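PDB 2JL1: triphenylmethane reductase from Citrobacter sp., which reduces triphenylmethane dyes, probably to their leuco forms, and binds NADP(H), the likely hydride donor, in a Rossmann-type fold. Local coordinates for residues D145-E150 and G168-V173; K100-T105 and Y126-T131; L15-L20 and S27-I32. All coordinates share one frame; numbering follows the deposited sequence.

Overall arrangement
All three contacts are buried and apolar at heart, yet they serve different parts of one chain. Contacts 2 and 3 are helix-on-strand packings against the same parallel sheet, each within a beta-alpha-beta unit, and their helices lie on opposite faces of it; their centres are 19 Å apart. Contact 2 is backed by the second subunit, whereas contact 3 is made wholly within the chain, beside the nucleotide-binding turn. Contact 1 lies off the sheet, about 28 and 26 Å from the other two between centres. It is the sparsest, joining a short helix and its following loop to an irregular segment, with polar bonds to neighbours supplementing a single apolar touch.

Contact 1: residues D145-E150 and G168-V173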
# COMPACT_ATOMS: atom_id res chain seq x y z
N ASP A 145 -4.05 -2.06 26.94
CA ASP A 145 -3.67 -0.87 27.75
C ASP A 145 -4.50 0.35 27.39
O ASP A 145 -4.63 1.24 28.21
CB ASP A 145 -2.18 -0.49 27.56
CG ASP A 145 -1.25 -1.69 27.47
OD1 ASP A 145 -1.45 -2.55 26.59
OD2 ASP A 145 -0.27 -1.76 28.25
N PHE A 146 -5.05 0.39 26.17
CA PHE A 146 -5.91 1.49 25.74
C PHE A 146 -7.16 1.52 26.61
O PHE A 146 -7.61 2.59 27.00
CB PHE A 146 -6.27 1.39 24.25
CG PHE A 146 -7.09 2.55 23.74
CD1 PHE A 146 -6.49 3.80 23.53
CD2 PHE A 146 -8.46 2.41 23.50
CE1 PHE A 146 -7.24 4.88 23.07
CE2 PHE A 146 -9.22 3.50 23.06
CZ PHE A 146 -8.59 4.74 22.83
N PHE A 147 -7.66 0.34 26.96
CA PHE A 147 -8.92 0.18 27.70
C PHE A 147 -8.71 -0.05 29.22
O PHE A 147 -9.56 0.27 30.05
CB PHE A 147 -9.69 -1.01 27.11
CG PHE A 147 -9.83 -0.96 25.61
CD1 PHE A 147 -10.70 -0.07 25.01
CD2 PHE A 147 -9.06 -1.79 24.80
CE1 PHE A 147 -10.84 -0.02 23.61
CE2 PHE A 147 -9.18 -1.75 23.40
CZ PHE A 147 -10.06 -0.86 22.81
N VAL A 148 -7.57 -0.62 29.58
CA VAL A 148 -7.33 -1.06 30.94
C VAL A 148 -6.04 -0.39 31.42
O VAL A 148 -4.95 -0.81 31.08
CB VAL A 148 -7.21 -2.60 31.03
CG1 VAL A 148 -6.98 -3.04 32.47
CG2 VAL A 148 -8.46 -3.28 30.45
N ASN A 149 -6.21 0.65 32.21
CA ASN A 149 -5.11 1.49 32.65
C ASN A 149 -5.57 2.17 33.92
O ASN A 149 -6.69 1.89 34.38
CB ASN A 149 -4.73 2.52 31.56
CG ASN A 149 -5.93 3.29 31.02
OD1 ASN A 149 -6.63 3.97 31.77
ND2 ASN A 149 -6.18 3.17 29.72
N GLU A 150 -4.72 3.05 34.48
CA GLU A 150 -4.99 3.72 35.77
C GLU A 150 -6.28 4.54 35.73
O GLU A 150 -6.90 4.78 36.77
CB GLU A 150 -3.80 4.60 36.17
CG GLU A 150 -3.53 5.77 35.20
CD GLU A 150 -2.21 6.50 35.47
OE1 GLU A 150 -1.72 6.46 36.63
OE2 GLU A 150 -1.67 7.14 34.52
N GLY A 168 -19.70 -5.88 21.76
CA GLY A 168 -18.61 -6.11 20.84
C GLY A 168 -17.47 -6.86 21.52
O GLY A 168 -17.15 -6.63 22.69
N ILE A 169 -16.92 -7.81 20.78
CA ILE A 169 -15.88 -8.69 21.28
C ILE A 169 -14.49 -8.06 21.09
O ILE A 169 -14.23 -7.44 20.05
CB ILE A 169 -15.99 -10.06 20.58
CG1 ILE A 169 -17.32 -10.76 20.99
CG2 ILE A 169 -14.79 -10.95 20.90
CD1 ILE A 169 -17.66 -11.97 20.09
N VAL A 170 -13.61 -8.21 22.08
CA VAL A 170 -12.30 -7.56 22.04
C VAL A 170 -11.17 -8.59 22.14
O VAL A 170 -11.03 -9.29 23.14
CB VAL A 170 -12.15 -6.48 23.16
CG1 VAL A 170 -10.85 -5.67 22.96
CG2 VAL A 170 -13.35 -5.50 23.17
N ASN A 171 -10.31 -8.61 21.12
CA ASN A 171 -9.20 -9.57 21.02
C ASN A 171 -7.86 -8.90 21.37
O ASN A 171 -6.77 -9.38 20.98
CB ASN A 171 -9.17 -10.13 19.59
CG ASN A 171 -8.85 -9.06 18.57
OD1 ASN A 171 -8.62 -7.88 18.93
ND2 ASN A 171 -8.82 -9.44 17.29
N SER A 172 -7.94 -7.81 22.14
CA SER A 172 -6.76 -7.01 22.50
C SER A 172 -5.67 -7.80 23.24
O SER A 172 -5.94 -8.80 23.89
CB SER A 172 -7.16 -5.79 23.33
OG SER A 172 -7.60 -6.17 24.64
N VAL A 173 -4.43 -7.35 23.13
CA VAL A 173 -3.37 -7.90 23.97
C VAL A 173 -2.50 -6.73 24.43
O VAL A 173 -2.44 -5.69 23.77
CB VAL A 173 -2.51 -8.95 23.22
CG1 VAL A 173 -3.29 -10.25 22.96
CG2 VAL A 173 -2.00 -8.38 21.92
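F147 and V170 meet where the Rossmann-type core of this NmrA-like reductase passes into its smaller, mostly helical part. The short helix around 145-147 and the loop running to helix 175-186 approach through one sparse apolar touch: CE2 of F147 lies 4.3 Å from CG1 of V170, with the methyl placed obliquely to the ring. F147 has CG anti to its carbonyl carbon (chi1 -50°), which sends the ring across to the valine. On the ring itself F146 comes edge first over one face, its CD2 standing 3.4 Å above the F147 plane near the rim, while CE1 of F147 lies in the plane of the F146 ring. I255 of helix 242-256 packs on both F147 and V170, joining the apolar patch.

At the other end the contact is polar in its surroundings but not between the two segments. D145 OD1 comes only to 4.3 Å from V173 O, and this carboxylate oxygen is instead bonded to the backbone N of R175, a residue of the NADP(+) site. S172 OG is held by T144 OG1 and W204 NE1, tying the loop to the base of the helix. N149, in the loop that follows, turns back on the helix: ND2 donates to D145 O over 2.9 Å, nearly straight at 169° at the hydrogen, with the donor tilted 19° from the carbonyl plane.

Contact 2: residues K100-T105 and Y126-T131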
# COMPACT_ATOMS: atom_id res chain seq x y z
N LYS A 100 18.99 -6.31 6.06
CA LYS A 100 18.86 -7.72 5.70
C LYS A 100 17.53 -8.36 6.12
O LYS A 100 17.11 -9.35 5.51
CB LYS A 100 20.04 -8.51 6.29
CG LYS A 100 21.41 -8.12 5.71
CD LYS A 100 21.54 -8.55 4.24
CE LYS A 100 22.89 -8.15 3.66
NZ LYS A 100 23.03 -6.66 3.45
N HIS A 101 16.87 -7.82 7.14
CA HIS A 101 15.58 -8.35 7.62
C HIS A 101 14.74 -7.20 8.14
O HIS A 101 15.22 -6.40 8.91
CB HIS A 101 15.76 -9.40 8.75
CG HIS A 101 16.78 -10.45 8.45
ND1 HIS A 101 16.47 -11.64 7.82
CD2 HIS A 101 18.12 -10.48 8.67
CE1 HIS A 101 17.57 -12.35 7.67
NE2 HIS A 101 18.59 -11.67 8.18
N ILE A 102 13.48 -7.12 7.72
CA ILE A 102 12.60 -6.10 8.25
C ILE A 102 11.34 -6.69 8.92
O ILE A 102 10.60 -7.45 8.30
CB ILE A 102 12.23 -5.06 7.17
CG1 ILE A 102 11.37 -3.94 7.75
CG2 ILE A 102 11.51 -5.72 6.00
CD1 ILE A 102 11.66 -2.59 7.09
N ALA A 103 11.12 -6.34 10.19
CA ALA A 103 9.85 -6.63 10.89
C ALA A 103 9.06 -5.33 11.00
O ALA A 103 9.65 -4.29 11.32
CB ALA A 103 10.10 -7.19 12.29
N TYR A 104 7.75 -5.40 10.77
CA TYR A 104 6.87 -4.24 10.77
C TYR A 104 5.63 -4.48 11.66
O TYR A 104 4.95 -5.50 11.54
CB TYR A 104 6.45 -3.89 9.33
CG TYR A 104 5.39 -2.79 9.28
CD1 TYR A 104 5.67 -1.49 9.74
CD2 TYR A 104 4.09 -3.07 8.86
CE1 TYR A 104 4.70 -0.49 9.74
CE2 TYR A 104 3.10 -2.07 8.86
CZ TYR A 104 3.42 -0.80 9.31
OH TYR A 104 2.45 0.15 9.32
N THR A 105 5.35 -3.54 12.56
CA THR A 105 4.17 -3.60 13.43
C THR A 105 2.95 -3.10 12.67
O THR A 105 2.69 -1.87 12.59
CB THR A 105 4.34 -2.76 14.73
OG1 THR A 105 4.58 -1.40 14.38
CG2 THR A 105 5.50 -3.31 15.58
N TYR A 126 2.65 -3.68 1.59
CA TYR A 126 2.96 -3.72 0.16
C TYR A 126 4.22 -2.98 -0.21
O TYR A 126 4.97 -3.45 -1.08
CB TYR A 126 1.77 -3.26 -0.69
CG TYR A 126 0.73 -4.31 -0.83
CD1 TYR A 126 1.00 -5.49 -1.57
CD2 TYR A 126 -0.51 -4.17 -0.24
CE1 TYR A 126 0.05 -6.48 -1.70
CE2 TYR A 126 -1.48 -5.17 -0.39
CZ TYR A 126 -1.18 -6.31 -1.11
OH TYR A 126 -2.12 -7.30 -1.26
N ALA A 127 4.48 -1.84 0.43
CA ALA A 127 5.75 -1.13 0.25
C ALA A 127 6.96 -2.00 0.62
O ALA A 127 7.93 -2.09 -0.12
CB ALA A 127 5.77 0.19 1.04
N ILE A 128 6.89 -2.66 1.78
CA ILE A 128 7.97 -3.55 2.22
C ILE A 128 8.17 -4.72 1.25
O ILE A 128 9.32 -5.14 0.99
CB ILE A 128 7.73 -4.06 3.67
CG1 ILE A 128 7.91 -2.90 4.65
CG2 ILE A 128 8.66 -5.27 3.99
CD1 ILE A 128 7.27 -3.11 6.08
N ARG A 129 7.07 -5.25 0.72
CA ARG A 129 7.16 -6.31 -0.29
C ARG A 129 7.97 -5.90 -1.54
O ARG A 129 8.73 -6.72 -2.06
CB ARG A 129 5.79 -6.88 -0.66
CG ARG A 129 5.11 -7.64 0.49
CD ARG A 129 3.72 -8.11 0.08
NE ARG A 129 3.00 -8.80 1.15
CZ ARG A 129 3.11 -10.10 1.44
NH1 ARG A 129 3.94 -10.88 0.75
NH2 ARG A 129 2.38 -10.63 2.42
N THR A 130 7.85 -4.64 -1.98
CA THR A 130 8.62 -4.14 -3.15
C THR A 130 10.14 -4.14 -2.96
O THR A 130 10.90 -4.07 -3.94
CB THR A 130 8.20 -2.71 -3.58
OG1 THR A 130 8.77 -1.72 -2.69
CG2 THR A 130 6.71 -2.60 -3.63
N THR A 131 10.59 -4.19 -1.71
CA THR A 131 12.02 -4.16 -1.45
C THR A 131 12.71 -5.52 -1.63
O THR A 131 13.93 -5.56 -1.73
CB THR A 131 12.34 -3.69 -0.05
OG1 THR A 131 11.93 -4.69 0.88
CG2 THR A 131 11.66 -2.36 0.25
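I128 reaches from its helix to two residues of one strand, touching I102 with one branch and Y104 with the other. CG2 of I128 stands 3.5 Å from CG2 of I102, methyl against methyl. Its longer branch ends at CD1, 3.4 Å from CB of Y104 and 3.7 Å from CG of the same tyrosine, at the root of the side chain and oblique to the ring. The division follows from the torsions: I128 carries CG2 anti to its backbone N, while CG1, beside that N (chi1 -70°), runs on extended toward the tyrosine. On the strand, I102 puts its CG2 in the crowded position between N and carbonyl carbon, turned to the helix. A103, between these two strand residues, points away, the ordinary alternation of a strand with one side facing its covering helix.

Strand 101-107, helix 117-130 and strand 135-140 form a beta-alpha-beta unit of the Rossmann sheet. V91 of helix 80-96 and F137 of strand 135-140 complete the packing round I128. Y104 is fixed at its far end by a hydrogen bond between OH and ND1 of H121, of the same helix, 117-130, and its ring meets that of F72. Near the end of segment 126-131 two threonine hydroxyls turn back to the helix carbonyls: T130 OG1 donates to A127 O, and T131 OG1 to I128 O at 2.7 Å, in the carbonyl plane. I128 O therefore takes two donors, since T131 N also bonds to it. T130 OG1 further pairs with T81 OG1 of the second subunit.

Between segments 100-105 and 126-131, then, the contacts are all carbon on carbon, close but without direction; the Y104-H121 bond adds a directional tie between the same strand and helix further along.

Contact 3: residues L15-L20 and S27-I32; sequences LVIQHL and SQIIAI
I29, the first residue of strand 29-33, is gripped by L20 and I17 of the preceding helix. Strand 3-5, helix 11-20 and strand 29-33 make up the opening beta-alpha-beta unit of the Rossmann fold, whose first turn, with T9, G10, Q11 and L12, binds NADP(+). Helix segment 15-20 and strand segment 29-32 run nearly antiparallel, at 171°, with axes 10.0 Å apart, as expected when a helix carries the chain back before the next parallel strand.

Following the strand segment in order, Q28 comes just before this packing, and its NE2 is bonded to the carbonyl of F1. I29 then turns its side chain to the helix. Both of its branches are used. I29 CD1 lies 3.6 Å from L20 CB and 3.8 Å from the backbone atom L20 C, so the end of the chain rests against the helix backbone, while CG2 of I29 is 4.1 Å from CG1 of I17. The two branches part because CG2 is anti to the backbone N and CG1 anti to the carbonyl carbon (chi1 -55°). L20 thus meets the isoleucine with the base of its side chain, while beyond that its side chain packs on I3 and V5 of strand 3-5.

I30 points away from the helix, and its backbone is bonded to I3 and V5. A31 pairs by its backbone with E48 and R50 on the other neighbouring strand. Its side chain has I17, A8 and L42 around it, so helix 11-20, the nucleotide-binding turn and helix 40-44 converge on this small residue. I17 reaches it with an extended chain (chi2 174°), setting CD1 3.9 Å from CB of A31.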
# COMPACT_ATOMS: atom_id res chain seq x y z
N LEU A 15 9.52 -1.09 25.50
CA LEU A 15 9.29 -2.46 25.98
C LEU A 15 10.00 -3.52 25.11
O LEU A 15 10.45 -4.54 25.62
CB LEU A 15 7.80 -2.77 26.11
CG LEU A 15 6.96 -2.11 27.21
CD1 LEU A 15 5.44 -2.28 26.90
CD2 LEU A 15 7.29 -2.68 28.58
N VAL A 16 10.10 -3.28 23.80
CA VAL A 16 10.82 -4.19 22.90
C VAL A 16 12.31 -4.21 23.31
O VAL A 16 12.90 -5.28 23.44
CB VAL A 16 10.67 -3.81 21.38
CG1 VAL A 16 11.72 -4.54 20.52
CG2 VAL A 16 9.29 -4.19 20.86
N ILE A 17 12.87 -3.03 23.52
CA ILE A 17 14.26 -2.91 23.97
C ILE A 17 14.48 -3.59 25.32
O ILE A 17 15.48 -4.30 25.50
CB ILE A 17 14.72 -1.45 23.90
CG1 ILE A 17 14.85 -1.07 22.42
CG2 ILE A 17 16.04 -1.21 24.71
CD1 ILE A 17 15.16 0.35 22.13
N GLN A 18 13.54 -3.41 26.26
CA GLN A 18 13.67 -4.07 27.56
C GLN A 18 13.62 -5.58 27.47
O GLN A 18 14.37 -6.28 28.16
CB GLN A 18 12.66 -3.50 28.57
CG GLN A 18 13.01 -2.05 28.97
CD GLN A 18 14.47 -1.88 29.44
OE1 GLN A 18 14.94 -2.62 30.31
NE2 GLN A 18 15.19 -0.90 28.87
N HIS A 19 12.77 -6.11 26.58
CA HIS A 19 12.76 -7.54 26.27
C HIS A 19 14.01 -8.03 25.50
O HIS A 19 14.51 -9.12 25.78
CB HIS A 19 11.48 -7.92 25.52
CG HIS A 19 10.26 -7.89 26.39
ND1 HIS A 19 10.02 -8.84 27.36
CD2 HIS A 19 9.22 -7.03 26.43
CE1 HIS A 19 8.88 -8.56 27.97
NE2 HIS A 19 8.37 -7.47 27.42
N LEU A 20 14.49 -7.23 24.54
CA LEU A 20 15.73 -7.57 23.82
C LEU A 20 16.94 -7.63 24.76
O LEU A 20 17.83 -8.46 24.58
CB LEU A 20 16.01 -6.57 22.68
CG LEU A 20 15.13 -6.68 21.43
CD1 LEU A 20 15.39 -5.55 20.43
CD2 LEU A 20 15.32 -8.04 20.78
N SER A 27 25.04 -3.97 23.44
CA SER A 27 25.78 -3.43 22.30
C SER A 27 25.21 -3.84 20.93
O SER A 27 25.52 -3.22 19.91
CB SER A 27 27.26 -3.84 22.40
OG SER A 27 27.41 -5.23 22.16
N GLN A 28 24.38 -4.88 20.93
CA GLN A 28 23.80 -5.45 19.71
C GLN A 28 22.47 -4.74 19.33
O GLN A 28 21.94 -4.93 18.24
CB GLN A 28 23.57 -6.96 19.92
CG GLN A 28 23.30 -7.77 18.65
CD GLN A 28 23.07 -9.26 18.89
OE1 GLN A 28 23.47 -9.83 19.93
NE2 GLN A 28 22.44 -9.92 17.92
N ILE A 29 21.96 -3.93 20.24
CA ILE A 29 20.68 -3.25 20.04
C ILE A 29 20.96 -1.79 19.65
O ILE A 29 21.83 -1.17 20.24
CB ILE A 29 19.82 -3.31 21.33
CG1 ILE A 29 19.65 -4.76 21.78
CG2 ILE A 29 18.47 -2.60 21.12
CD1 ILE A 29 19.21 -4.93 23.23
N ILE A 30 20.20 -1.27 18.68
CA ILE A 30 20.28 0.14 18.28
C ILE A 30 18.90 0.80 18.41
O ILE A 30 17.94 0.39 17.75
CB ILE A 30 20.76 0.32 16.83
CG1 ILE A 30 22.14 -0.32 16.61
CG2 ILE A 30 20.82 1.80 16.46
CD1 ILE A 30 22.48 -0.52 15.15
N ALA A 31 18.82 1.81 19.26
CA ALA A 31 17.61 2.58 19.40
C ALA A 31 17.64 3.67 18.36
O ALA A 31 18.57 4.48 18.32
CB ALA A 31 17.50 3.16 20.79
N ILE A 32 16.63 3.68 17.49
CA ILE A 32 16.48 4.73 16.51
C ILE A 32 15.31 5.59 16.97
O ILE A 32 14.21 5.09 17.22
CB ILE A 32 16.31 4.19 15.07
CG1 ILE A 32 17.59 3.47 14.64
CG2 ILE A 32 16.04 5.33 14.09
CD1 ILE A 32 17.42 2.51 13.48